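Local coordinates for 2-C-methyl-D-erythritol 4-phosphate cytidylyltransferase (Anaerococcus prevotii, PDB 4KT7), which probably catalyses the transfer of a cytidylyl group from CTP to 2-C-methyl-D-erythritol 4-phosphate, an early step of isoprenoid biosynthesis by the DXP pathway, at residues Ile10-Thr15 with Lys51-Ile56; Ile42-Val47 with Asp70-Tyr75; Glu55-Ile60 with Asn78-Tyr83. All coordinates share one frame; numbering follows the deposited sequence.

Contact 1 of 3, residues Ile10-Thr15 with Lys51-Ile56; sequences ISAIIT and KEIDEI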
loop_
_atom_site.group_PDB
_atom_site.type_symbol
_atom_site.label_atom_id
_atom_site.label_comp_id
_atom_site.label_asym_id
_atom_site.label_seq_id
_atom_site.Cartn_x
_atom_site.Cartn_y
_atom_site.Cartn_z
ATOM N N ILE A 10 24.659 11.794 -16.950
ATOM C CA ILE A 10 23.577 11.042 -16.299
ATOM C C ILE A 10 22.809 10.203 -17.325
ATOM O O ILE A 10 22.398 10.713 -18.376
ATOM C CB ILE A 10 22.575 11.993 -15.566
ATOM C CG1 ILE A 10 23.311 12.873 -14.545
ATOM C CG2 ILE A 10 21.448 11.187 -14.897
ATOM C CD1 ILE A 10 22.432 13.928 -13.858
ATOM N N SER A 11 22.636 8.911 -17.037
ATOM C CA SER A 11 21.830 8.040 -17.904
ATOM C C SER A 11 20.546 7.647 -17.192
ATOM O O SER A 11 20.529 7.534 -15.964
ATOM C CB SER A 11 22.582 6.752 -18.240
ATOM O OG SER A 11 23.835 7.033 -18.828
ATOM N N ALA A 12 19.467 7.444 -17.954
ATOM C CA ALA A 12 18.238 6.894 -17.379
ATOM C C ALA A 12 17.894 5.602 -18.092
ATOM O O ALA A 12 18.007 5.514 -19.323
ATOM C CB ALA A 12 17.084 7.884 -17.471
ATOM N N ILE A 13 17.510 4.603 -17.300
ATOM C CA ILE A 13 17.072 3.313 -17.790
ATOM C C ILE A 13 15.587 3.180 -17.446
ATOM O O ILE A 13 15.229 3.140 -16.270
ATOM C CB ILE A 13 17.860 2.173 -17.089
ATOM C CG1 ILE A 13 19.340 2.224 -17.484
ATOM C CG2 ILE A 13 17.277 0.814 -17.430
ATOM C CD1 ILE A 13 20.210 1.184 -16.766
ATOM N N ILE A 14 14.728 3.139 -18.469
ATOM C CA ILE A 14 13.283 2.976 -18.289
ATOM C C ILE A 14 12.918 1.534 -18.626
ATOM O O ILE A 14 13.060 1.106 -19.781
ATOM C CB ILE A 14 12.485 3.858 -19.267
ATOM C CG1 ILE A 14 12.888 5.337 -19.161
ATOM C CG2 ILE A 14 10.997 3.685 -19.023
ATOM C CD1 ILE A 14 12.587 5.957 -17.820
ATOM N N THR A 15 12.456 0.761 -17.651
ATOM C CA THR A 15 12.149 -0.630 -17.954
ATOM C C THR A 15 10.717 -0.803 -18.437
ATOM O O THR A 15 9.757 -0.495 -17.713
ATOM C CB THR A 15 12.453 -1.574 -16.767
ATOM O OG1 THR A 15 11.730 -1.136 -15.613
ATOM C CG2 THR A 15 13.956 -1.587 -16.460
ATOM N N LYS A 51 16.162 17.676 -18.727
ATOM C CA LYS A 51 17.360 17.970 -19.501
ATOM C C LYS A 51 18.643 17.611 -18.764
ATOM O O LYS A 51 19.706 17.517 -19.377
ATOM C CB LYS A 51 17.379 19.448 -19.909
ATOM C CG LYS A 51 16.100 19.935 -20.594
ATOM C CD LYS A 51 15.996 19.454 -22.033
ATOM C CE LYS A 51 15.046 18.275 -22.156
ATOM N NZ LYS A 51 14.717 17.966 -23.581
ATOM N N GLU A 52 18.541 17.400 -17.454
ATOM C CA GLU A 52 19.679 16.928 -16.662
ATOM C C GLU A 52 20.075 15.511 -17.075
ATOM O O GLU A 52 21.238 15.112 -16.964
ATOM C CB GLU A 52 19.347 16.975 -15.164
ATOM C CG GLU A 52 19.401 18.384 -14.542
ATOM C CD GLU A 52 18.219 19.271 -14.924
ATOM O OE1 GLU A 52 17.183 18.754 -15.410
ATOM O OE2 GLU A 52 18.324 20.502 -14.738
ATOM N N ILE A 53 19.107 14.745 -17.560
ATOM C CA ILE A 53 19.389 13.385 -18.015
ATOM C C ILE A 53 20.016 13.465 -19.414
ATOM O O ILE A 53 19.443 14.090 -20.308
ATOM C CB ILE A 53 18.094 12.557 -18.048
ATOM C CG1 ILE A 53 17.590 12.330 -16.609
ATOM C CG2 ILE A 53 18.305 11.241 -18.775
ATOM C CD1 ILE A 53 16.151 11.805 -16.525
ATOM N N ASP A 54 21.184 12.848 -19.606
ATOM C CA ASP A 54 21.905 12.989 -20.881
ATOM C C ASP A 54 21.519 11.952 -21.931
ATOM O O ASP A 54 21.699 12.182 -23.122
ATOM C CB ASP A 54 23.420 12.960 -20.666
ATOM C CG ASP A 54 23.903 14.106 -19.803
ATOM O OD1 ASP A 54 23.855 15.246 -20.289
ATOM O OD2 ASP A 54 24.324 13.862 -18.640
ATOM N N GLU A 55 21.006 10.813 -21.487
ATOM C CA GLU A 55 20.552 9.772 -22.411
ATOM C C GLU A 55 19.501 8.914 -21.753
ATOM O O GLU A 55 19.482 8.779 -20.527
ATOM C CB GLU A 55 21.704 8.851 -22.811
ATOM C CG GLU A 55 22.068 7.840 -21.746
ATOM C CD GLU A 55 23.224 6.923 -22.144
ATOM O OE1 GLU A 55 23.600 6.875 -23.344
ATOM O OE2 GLU A 55 23.762 6.250 -21.242
ATOM N N ILE A 56 18.648 8.303 -22.571
ATOM C CA ILE A 56 17.570 7.454 -22.064
ATOM C C ILE A 56 17.606 6.093 -22.755
ATOM O O ILE A 56 17.554 6.010 -23.992
ATOM C CB ILE A 56 16.190 8.103 -22.336
ATOM C CG1 ILE A 56 16.077 9.472 -21.648
ATOM C CG2 ILE A 56 15.043 7.173 -21.896
ATOM C CD1 ILE A 56 14.733 10.168 -21.931
#

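Contact 2 of 3, residues Ile42-Val47 with Asp70-Tyr75; sequences ITLDTV and DILEKY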
loop_
_atom_site.group_PDB
_atom_site.type_symbol
_atom_site.label_atom_id
_atom_site.label_comp_id
_atom_site.label_asym_id
_atom_site.label_seq_id
_atom_site.Cartn_x
_atom_site.Cartn_y
_atom_site.Cartn_z
ATOM N N ILE A 42 3.297 8.284 -21.863
ATOM C CA ILE A 42 3.126 9.322 -20.849
ATOM C C ILE A 42 4.408 9.418 -20.020
ATOM O O ILE A 42 4.886 10.513 -19.696
ATOM C CB ILE A 42 1.920 9.006 -19.926
ATOM C CG1 ILE A 42 0.646 8.825 -20.764
ATOM C CG2 ILE A 42 1.734 10.090 -18.869
ATOM C CD1 ILE A 42 -0.454 8.094 -20.041
ATOM N N THR A 43 4.971 8.260 -19.691
ATOM C CA THR A 43 6.194 8.194 -18.904
ATOM C C THR A 43 7.354 8.820 -19.660
ATOM O O THR A 43 8.078 9.676 -19.136
ATOM C CB THR A 43 6.567 6.739 -18.611
ATOM O OG1 THR A 43 5.455 6.083 -17.989
ATOM C CG2 THR A 43 7.795 6.666 -17.696
ATOM N N LEU A 44 7.521 8.385 -20.902
ATOM C CA LEU A 44 8.627 8.837 -21.740
ATOM C C LEU A 44 8.514 10.336 -22.020
ATOM O O LEU A 44 9.525 11.047 -22.081
ATOM C CB LEU A 44 8.637 8.023 -23.030
ATOM C CG LEU A 44 9.940 7.957 -23.807
ATOM C CD1 LEU A 44 11.094 7.652 -22.870
ATOM C CD2 LEU A 44 9.834 6.887 -24.879
ATOM N N ASP A 45 7.281 10.816 -22.163
ATOM C CA ASP A 45 7.035 12.244 -22.285
ATOM C C ASP A 45 7.649 12.986 -21.111
ATOM O O ASP A 45 8.368 13.970 -21.299
ATOM C CB ASP A 45 5.536 12.547 -22.330
ATOM C CG ASP A 45 4.975 12.529 -23.737
ATOM O OD1 ASP A 45 5.760 12.358 -24.696
ATOM O OD2 ASP A 45 3.747 12.700 -23.880
ATOM N N THR A 46 7.361 12.524 -19.898
ATOM C CA THR A 46 7.903 13.185 -18.717
ATOM C C THR A 46 9.431 13.109 -18.650
ATOM O O THR A 46 10.084 14.132 -18.434
ATOM C CB THR A 46 7.279 12.668 -17.402
ATOM O OG1 THR A 46 5.876 12.981 -17.381
ATOM C CG2 THR A 46 7.960 13.326 -16.195
ATOM N N VAL A 47 10.004 11.920 -18.831
ATOM C CA VAL A 47 11.455 11.756 -18.700
ATOM C C VAL A 47 12.220 12.552 -19.755
ATOM O O VAL A 47 13.281 13.106 -19.475
ATOM C CB VAL A 47 11.894 10.279 -18.773
ATOM C CG1 VAL A 47 13.397 10.176 -18.615
ATOM C CG2 VAL A 47 11.225 9.470 -17.688
ATOM N N ASP A 70 7.796 3.202 -33.387
ATOM C CA ASP A 70 6.799 4.206 -33.756
ATOM C C ASP A 70 6.694 5.258 -32.659
ATOM O O ASP A 70 6.569 6.453 -32.922
ATOM C CB ASP A 70 5.432 3.556 -33.975
ATOM C CG ASP A 70 5.392 2.663 -35.203
ATOM O OD1 ASP A 70 6.294 2.776 -36.063
ATOM O OD2 ASP A 70 4.442 1.858 -35.309
ATOM N N ILE A 71 6.751 4.798 -31.421
ATOM C CA ILE A 71 6.687 5.693 -30.287
ATOM C C ILE A 71 7.930 6.581 -30.249
ATOM O O ILE A 71 7.834 7.785 -29.998
ATOM C CB ILE A 71 6.500 4.895 -28.986
ATOM C CG1 ILE A 71 5.037 4.438 -28.875
ATOM C CG2 ILE A 71 6.926 5.705 -27.768
ATOM C CD1 ILE A 71 4.821 3.315 -27.872
ATOM N N LEU A 72 9.088 6.001 -30.558
ATOM C CA LEU A 72 10.354 6.733 -30.463
ATOM C C LEU A 72 10.573 7.782 -31.552
ATOM O O LEU A 72 11.401 8.680 -31.382
ATOM C CB LEU A 72 11.546 5.770 -30.409
ATOM C CG LEU A 72 11.700 5.072 -29.064
ATOM C CD1 LEU A 72 12.952 4.208 -29.018
ATOM C CD2 LEU A 72 11.748 6.124 -27.975
ATOM N N GLU A 73 9.837 7.683 -32.657
ATOM C CA GLU A 73 9.996 8.647 -33.749
ATOM C C GLU A 73 9.600 10.050 -33.317
ATOM O O GLU A 73 10.142 11.038 -33.805
ATOM C CB GLU A 73 9.159 8.248 -34.964
ATOM C CG GLU A 73 9.651 7.017 -35.683
ATOM C CD GLU A 73 9.042 6.887 -37.058
ATOM O OE1 GLU A 73 7.816 7.104 -37.193
ATOM O OE2 GLU A 73 9.792 6.583 -38.009
ATOM N N LYS A 74 8.644 10.128 -32.402
ATOM C CA LYS A 74 8.155 11.413 -31.912
ATOM C C LYS A 74 9.220 12.145 -31.075
ATOM O O LYS A 74 9.154 13.364 -30.889
ATOM C CB LYS A 74 6.833 11.210 -31.146
ATOM C CG LYS A 74 6.735 11.898 -29.789
ATOM C CD LYS A 74 5.327 11.781 -29.193
ATOM C CE LYS A 74 5.224 12.562 -27.880
ATOM N NZ LYS A 74 3.919 12.380 -27.177
ATOM N N TYR A 75 10.227 11.408 -30.606
ATOM C CA TYR A 75 11.267 12.004 -29.764
ATOM C C TYR A 75 12.575 12.334 -30.499
ATOM O O TYR A 75 13.113 11.513 -31.252
ATOM C CB TYR A 75 11.530 11.133 -28.531
ATOM C CG TYR A 75 10.292 10.923 -27.683
ATOM C CD1 TYR A 75 9.871 11.887 -26.775
ATOM C CD2 TYR A 75 9.536 9.772 -27.802
ATOM C CE1 TYR A 75 8.732 11.702 -26.005
ATOM C CE2 TYR A 75 8.398 9.582 -27.039
ATOM C CZ TYR A 75 8.003 10.547 -26.142
ATOM O OH TYR A 75 6.868 10.343 -25.384
#

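Contact 3 of 3, residues Glu55-Ile60 with Asn78-Tyr83; sequences EIILVI and NIRYVY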
loop_
_atom_site.group_PDB
_atom_site.type_symbol
_atom_site.label_atom_id
_atom_site.label_comp_id
_atom_site.label_asym_id
_atom_site.label_seq_id
_atom_site.Cartn_x
_atom_site.Cartn_y
_atom_site.Cartn_z
ATOM N N GLU A 55 21.006 10.813 -21.487
ATOM C CA GLU A 55 20.552 9.772 -22.411
ATOM C C GLU A 55 19.501 8.914 -21.753
ATOM O O GLU A 55 19.482 8.779 -20.527
ATOM C CB GLU A 55 21.704 8.851 -22.811
ATOM C CG GLU A 55 22.068 7.840 -21.746
ATOM C CD GLU A 55 23.224 6.923 -22.144
ATOM O OE1 GLU A 55 23.600 6.875 -23.344
ATOM O OE2 GLU A 55 23.762 6.250 -21.242
ATOM N N ILE A 56 18.648 8.303 -22.571
ATOM C CA ILE A 56 17.570 7.454 -22.064
ATOM C C ILE A 56 17.606 6.093 -22.755
ATOM O O ILE A 56 17.554 6.010 -23.992
ATOM C CB ILE A 56 16.190 8.103 -22.336
ATOM C CG1 ILE A 56 16.077 9.472 -21.648
ATOM C CG2 ILE A 56 15.043 7.173 -21.896
ATOM C CD1 ILE A 56 14.733 10.168 -21.931
ATOM N N ILE A 57 17.679 5.034 -21.952
ATOM C CA ILE A 57 17.697 3.659 -22.450
ATOM C C ILE A 57 16.389 2.981 -22.063
ATOM O O ILE A 57 16.072 2.868 -20.871
ATOM C CB ILE A 57 18.836 2.822 -21.814
ATOM C CG1 ILE A 57 20.187 3.519 -21.963
ATOM C CG2 ILE A 57 18.892 1.433 -22.439
ATOM C CD1 ILE A 57 20.507 3.889 -23.325
ATOM N N LEU A 58 15.615 2.579 -23.069
ATOM C CA LEU A 58 14.403 1.796 -22.856
ATOM C C LEU A 58 14.773 0.336 -22.896
ATOM O O LEU A 58 15.497 -0.115 -23.781
ATOM C CB LEU A 58 13.376 2.055 -23.954
ATOM C CG LEU A 58 12.648 3.388 -23.896
ATOM C CD1 LEU A 58 12.018 3.692 -25.250
ATOM C CD2 LEU A 58 11.576 3.299 -22.835
ATOM N N VAL A 59 14.281 -0.428 -21.942
ATOM C CA VAL A 59 14.488 -1.860 -22.035
ATOM C C VAL A 59 13.135 -2.484 -22.357
ATOM O O VAL A 59 12.167 -2.327 -21.591
ATOM C CB VAL A 59 15.095 -2.423 -20.743
ATOM C CG1 VAL A 59 15.454 -3.871 -20.936
ATOM C CG2 VAL A 59 16.365 -1.626 -20.347
ATOM N N ILE A 60 13.061 -3.175 -23.493
ATOM C CA ILE A 60 11.775 -3.617 -24.030
ATOM C C ILE A 60 11.667 -5.127 -24.230
ATOM O O ILE A 60 12.666 -5.853 -24.187
ATOM C CB ILE A 60 11.479 -2.940 -25.382
ATOM C CG1 ILE A 60 12.437 -3.458 -26.456
ATOM C CG2 ILE A 60 11.572 -1.421 -25.244
ATOM C CD1 ILE A 60 12.022 -3.109 -27.905
ATOM N N ASN A 78 18.436 11.887 -27.186
ATOM C CA ASN A 78 19.340 10.752 -27.156
ATOM C C ASN A 78 18.628 9.586 -26.483
ATOM O O ASN A 78 18.928 9.221 -25.335
ATOM C CB ASN A 78 20.626 11.122 -26.413
ATOM C CG ASN A 78 21.711 10.070 -26.555
ATOM O OD1 ASN A 78 21.566 9.107 -27.309
ATOM N ND2 ASN A 78 22.813 10.257 -25.835
ATOM N N ILE A 79 17.665 9.019 -27.201
ATOM C CA ILE A 79 16.862 7.922 -26.679
ATOM C C ILE A 79 17.027 6.692 -27.558
ATOM O O ILE A 79 16.869 6.766 -28.775
ATOM C CB ILE A 79 15.368 8.295 -26.648
ATOM C CG1 ILE A 79 15.154 9.586 -25.860
ATOM C CG2 ILE A 79 14.542 7.163 -26.055
ATOM C CD1 ILE A 79 13.701 9.845 -25.510
ATOM N N ARG A 80 17.341 5.556 -26.949
ATOM C CA ARG A 80 17.408 4.314 -27.709
ATOM C C ARG A 80 16.893 3.165 -26.864
ATOM O O ARG A 80 16.508 3.359 -25.705
ATOM C CB ARG A 80 18.835 4.048 -28.189
ATOM C CG ARG A 80 19.840 3.953 -27.057
ATOM C CD ARG A 80 21.281 3.832 -27.558
ATOM N NE ARG A 80 22.175 3.494 -26.450
ATOM C CZ ARG A 80 22.782 4.393 -25.683
ATOM N NH1 ARG A 80 22.604 5.687 -25.919
ATOM N NH2 ARG A 80 23.563 4.002 -24.680
ATOM N N TYR A 81 16.881 1.967 -27.437
ATOM C CA TYR A 81 16.355 0.806 -26.728
ATOM C C TYR A 81 17.234 -0.422 -26.877
ATOM O O TYR A 81 17.940 -0.571 -27.887
ATOM C CB TYR A 81 14.932 0.498 -27.211
ATOM C CG TYR A 81 14.825 0.074 -28.666
ATOM C CD1 TYR A 81 15.035 -1.246 -29.049
ATOM C CD2 TYR A 81 14.472 0.991 -29.651
ATOM C CE1 TYR A 81 14.917 -1.633 -30.375
ATOM C CE2 TYR A 81 14.360 0.614 -30.980
ATOM C CZ TYR A 81 14.583 -0.701 -31.331
ATOM O OH TYR A 81 14.464 -1.079 -32.647
ATOM N N VAL A 82 17.175 -1.294 -25.870
ATOM C CA VAL A 82 17.765 -2.630 -25.922
ATOM C C VAL A 82 16.706 -3.662 -25.541
ATOM O O VAL A 82 15.684 -3.314 -24.931
ATOM C CB VAL A 82 18.989 -2.771 -24.972
ATOM C CG1 VAL A 82 20.156 -1.947 -25.502
ATOM C CG2 VAL A 82 18.634 -2.326 -23.572
ATOM N N TYR A 83 16.940 -4.925 -25.893
ATOM C CA TYR A 83 16.008 -5.987 -25.528
ATOM C C TYR A 83 16.199 -6.326 -24.053
ATOM O O TYR A 83 17.327 -6.342 -23.550
ATOM C CB TYR A 83 16.250 -7.254 -26.355
ATOM C CG TYR A 83 15.946 -7.156 -27.839
ATOM C CD1 TYR A 83 15.164 -6.140 -28.356
ATOM C CD2 TYR A 83 16.446 -8.110 -28.720
ATOM C CE1 TYR A 83 14.887 -6.076 -29.727
ATOM C CE2 TYR A 83 16.183 -8.057 -30.073
ATOM C CZ TYR A 83 15.405 -7.045 -30.575
ATOM O OH TYR A 83 15.160 -7.017 -31.928
HETATM O O HOH W 1 24.711 8.082 -25.693
#

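Contact 1 of 3, residues Ile10-Thr15 with Lys51-Ile56
S11 and E55 face each other on neighbouring parallel strands, and A12 and I56 do the same one step further on. These are the two strands of a beta-alpha-beta crossover through helix 39-48, in the Rossmann-like sheet of a GT-A type nucleotidyltransferase. S11 hands the hydrogen of OG to OE2 of E55, at a short 2.5 Å. E55 gets there by setting CG between its own backbone N and carbonyl carbon (chi1 77°) and running straight out beyond it to S11. The hydroxyl meets OE2 on the anti side, 24° out of the carboxylate plane. The same oxygen also accepts from the backbone N of D100, and S11 OG has S103 OG as a second partner, so this buried polar pair is tied into the loop beside it.

Where the strands come together, D54 folds its carboxylate toward I10: D54 OD2 takes the I10 N-H on its anti lone pair at 2.7 Å, almost straight at 170°, while the D54 N-H returns a bond to I10 O, also at 2.7 Å. A weak third bond runs from E55 N to the same I10 O. Beyond it, A12 N donates to E55 O at 2.9 Å, in the regular parallel pattern.

The sheet face carrying A12 and I56 is apolar. A12 CB sits 3.8 Å from I53 CG2, with I53 CD1 close by, and V47 of helix 39-48 covers I53 and I56. I14 slants across I56, its CG1 reaching I56 CG2 at 3.9 Å.

Contact 2 of 3, residues Ile42-Val47 with Asp70-Tyr75
L44 reaches out of its helix and lies across the ring of Y75. Its CB is 3.7 Å from the phenol oxygen OH of Y75. With CG swung anti to the backbone N (chi1 -158°), that carbon comes over one face of the ring, 4.2 Å from the centroid and displaced toward the rim, a CH-pi contact. From there the branches part. CD2 carries on along the ring, 3.7 Å from Y75 CE2, and is equally close to L72 CD2, with I71 CG2 a little further off; CD1 turns to I56 of the sheet.

Helix 39-48 thus meets helix 65-73 and the turn that follows it, on one face of the parallel sheet of the GT-A type fold. The two helices are the connections on either side of strand 55-60 in the chain, and L44 and L72 both rest on L58 of that strand.

Away from the sheet the contact becomes polar. Y75 OH donates to D45 OD1; the 2.4 Å separation is so short that its exact value is doubtful. The oxygen comes in at the ring edge, near the ring plane, with the carboxylate turned 67° from the ring. K74 sends an extended chain alongside, its CG lying over the other face of the Y75 ring, so the phenol is held between an aliphatic carbon on each side. At the tip, K74 NZ forms a salt bridge with the D45 carboxylate, through weak bonds to OD1 (3.1 Å) and OD2 (3.3 Å). That second oxygen also has R37 NH1 as a salt-bridge partner.

Contact 3 of 3, residues Glu55-Ile60 with Asn78-Tyr83
R80 grips E55 end-on, NH1 and NH2 both closing on the single oxygen OE1. The NH1 bond is 3.0 Å long and the NH2 bond 3.2 Å, and both arrive from the same face of the carboxylate, whose plane stands 66° from the guanidinium. I57 presses CD1 over the centre of that guanidinium, 3.3 Å from R80 CZ, the two side chains running side by side in the same direction. A water joins the group, donating to E55 OE1 and accepting from N78 ND2.

The next shell fixes these groups: A98 O accepts from R80 NH2, while S11 and D100 hold the other oxygen of E55. On the opposite sheet face I56 and I79 lie alongside each other, CD1 against CD1 at 3.7 Å, with L72 of helix 65-73 against I79. Further along, I60 CD1 packs 3.7 Å from Y81 CD1, and the hydroxyls of Y81 and Y83 both bond to the carboxylate of E65.

Beneath the side chains runs a regular parallel backbone pairing. I56 and L58 each use both N-H and C=O toward strand 79-83 and the residue before it, L58 N meeting R80 O at 2.9 Å and 175°, and I60 adds its N-H to V82 O. Strand 55-60, helix 65-73 and strand 79-83 form one beta-alpha-beta unit, the parallel strand-helix-strand repeat on which Rossmann-like GT-A folds are built.

Overall arrangement
From the N terminus, the chain lays down strand 10-16, passes through helix 39-48 and returns beside its start, where contact 1 closes the first loop. Contact 2 begins inside that loop, at 42-47, and closes only at 70-75, so the two cross. Contact 3 starts on E55 and I56, where contact 1 ends, and closes at 78-83, crossing contact 2 in its turn. The result is three parallel strands with 55-60 in the middle, both its sides paired, and two helices joined over one face. V47 and L44 bring contact 2 down on I56, I14 and I53, while L72 meets L58, I79 and Y81.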